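Local coordinates for peptidoglycan-recognition protein LC (PDB 2F2L), which recognises bacterial peptidoglycan through its extracellular domain and activates the imd/Relish pathway of the fly's humoral immune response, at residues A[85-88]-A[93-96]. Sequence-based numbering, arbitrary orientation.
Sequences GAHM and YDSQ
G85 and D94 bring the two backbones closest, with CA atoms 5.8 Å apart, where the irregular loop 85-88 bends round residues 93-96, which include part of the short helix 91-94. A water ties the backbones together, accepting from G85 N at 2.7 Å and donating to D94 O. The carboxylate of D94 makes the polar side-chain contacts. Its OD1 takes the amide N of M88 at 2.8 Å, nearly straight at 164°, through the lone pair on the side of OD2, while OD2 itself accepts from N90 N; two backbone amides thus fix the rotation of this buried group. OD1 also sits 3.3 Å above the centre of the H87 ring, with the carboxylate plane turned 66° from the ring. H87 folds its imidazole back over its own backbone (chi1 46°); the ring's NE2 is hydrogen-bonded to S97 OG, not to D94 OD1. Farther along, M88 CG packs on Y93 CB at 3.7 Å, and both side chains reach L144 and M145. An aspartate of helix 91-94 thus grips backbone amides just before that helix, while H87 and M88 lie against I28 of strand 24-31, in the mixed sheet of the PGRP, amidase-type fold.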
ATOM      1  N   GLY A  85       9.191   6.137 -14.953  1.00 19.53           N
ATOM      2  CA  GLY A  85       8.031   5.288 -14.867  1.00 19.74           C
ATOM      3  C   GLY A  85       8.166   4.076 -15.759  1.00 19.62           C
ATOM      4  O   GLY A  85       9.189   3.881 -16.421  1.00 18.83           O
ATOM      5  N   ALA A  86       7.126   3.246 -15.751  1.00 19.87           N
ATOM      6  CA  ALA A  86       7.095   2.017 -16.538  1.00 19.71           C
ATOM      7  C   ALA A  86       5.747   1.886 -17.262  1.00 19.80           C
ATOM      8  O   ALA A  86       5.260   0.794 -17.546  1.00 19.88           O
ATOM      9  CB  ALA A  86       7.345   0.834 -15.634  1.00 20.35           C
ATOM     10  N   HIS A  87       5.186   3.035 -17.600  1.00 19.59           N
ATOM     11  CA  HIS A  87       3.831   3.130 -18.111  1.00 19.56           C
ATOM     12  C   HIS A  87       3.680   2.641 -19.558  1.00 19.29           C
ATOM     13  O   HIS A  87       2.704   1.980 -19.865  1.00 20.47           O
ATOM     14  CB  HIS A  87       3.296   4.562 -17.931  1.00 19.61           C
ATOM     15  CG  HIS A  87       4.254   5.628 -18.357  1.00 20.26           C
ATOM     16  ND1 HIS A  87       5.324   6.023 -17.579  1.00 20.40           N
ATOM     17  CD2 HIS A  87       4.316   6.366 -19.490  1.00 20.39           C
ATOM     18  CE1 HIS A  87       5.995   6.970 -18.214  1.00 21.27           C
ATOM     19  NE2 HIS A  87       5.404   7.196 -19.376  1.00 19.76           N
ATOM     20  N   MET A  88       4.626   2.940 -20.442  1.00 19.47           N
ATOM     21  CA  MET A  88       4.528   2.486 -21.845  1.00 19.27           C
ATOM     22  C   MET A  88       5.166   1.113 -22.136  1.00 19.49           C
ATOM     23  O   MET A  88       4.981   0.559 -23.237  1.00 19.21           O
ATOM     24  CB  MET A  88       5.153   3.523 -22.783  1.00 19.40           C
ATOM     25  CG  MET A  88       4.582   4.920 -22.640  1.00 17.92           C
ATOM     26  SD  MET A  88       2.791   4.998 -22.833  1.00 17.57           S
ATOM     27  CE  MET A  88       2.730   4.843 -24.617  1.00 19.24           C
ATOM     28  N   TYR A  93      10.016   5.852 -24.720  1.00 19.69           N
ATOM     29  CA  TYR A  93       8.983   6.705 -24.140  1.00 20.16           C
ATOM     30  C   TYR A  93       9.168   6.911 -22.637  1.00 20.09           C
ATOM     31  O   TYR A  93       9.149   8.054 -22.151  1.00 20.36           O
ATOM     32  CB  TYR A  93       7.587   6.132 -24.435  1.00 20.02           C
ATOM     33  CG  TYR A  93       7.136   6.356 -25.865  1.00 20.66           C
ATOM     34  CD1 TYR A  93       7.091   7.642 -26.406  1.00 21.25           C
ATOM     35  CD2 TYR A  93       6.739   5.294 -26.673  1.00 21.50           C
ATOM     36  CE1 TYR A  93       6.671   7.867 -27.712  1.00 20.41           C
ATOM     37  CE2 TYR A  93       6.307   5.512 -27.993  1.00 20.56           C
ATOM     38  CZ  TYR A  93       6.285   6.803 -28.502  1.00 20.68           C
ATOM     39  OH  TYR A  93       5.866   7.056 -29.801  1.00 21.23           O
ATOM     40  N   ASP A  94       9.331   5.805 -21.910  1.00 20.09           N
ATOM     41  CA  ASP A  94       9.408   5.826 -20.444  1.00 20.47           C
ATOM     42  C   ASP A  94      10.588   6.646 -19.929  1.00 20.20           C
ATOM     43  O   ASP A  94      10.472   7.291 -18.888  1.00 21.67           O
ATOM     44  CB  ASP A  94       9.463   4.400 -19.860  1.00 20.45           C
ATOM     45  CG  ASP A  94       8.156   3.637 -20.038  1.00 21.31           C
ATOM     46  OD1 ASP A  94       7.075   4.283 -20.060  1.00 23.53           O
ATOM     47  OD2 ASP A  94       8.197   2.385 -20.157  1.00 18.93           O
ATOM     48  N   SER A  95      11.701   6.649 -20.659  1.00 19.98           N
ATOM     49  CA  SER A  95      12.874   7.435 -20.265  1.00 20.03           C
ATOM     50  C   SER A  95      12.756   8.944 -20.604  1.00 19.87           C
ATOM     51  O   SER A  95      13.611   9.741 -20.212  1.00 19.17           O
ATOM     52  CB  SER A  95      14.137   6.856 -20.901  1.00 19.73           C
ATOM     53  OG  SER A  95      14.161   7.122 -22.297  1.00 20.13           O
ATOM     54  N   GLN A  96      11.713   9.319 -21.339  1.00 19.90           N
ATOM     55  CA  GLN A  96      11.568  10.689 -21.845  1.00 19.86           C
ATOM     56  C   GLN A  96      10.196  11.295 -21.559  1.00 19.41           C
ATOM     57  O   GLN A  96       9.764  12.224 -22.240  1.00 19.01           O
ATOM     58  CB  GLN A  96      11.853  10.696 -23.346  1.00 19.71           C
ATOM     59  CG  GLN A  96      13.256  10.250 -23.663  1.00 20.92           C
ATOM     60  CD  GLN A  96      13.566  10.299 -25.125  1.00 21.40           C
ATOM     61  OE1 GLN A  96      14.158  11.270 -25.598  1.00 25.93           O
ATOM     62  NE2 GLN A  96      13.189   9.252 -25.861  1.00 22.69           N
TER
HETATM   63  O   HOH W   1       8.795   8.073 -16.837  1.00 25.37           O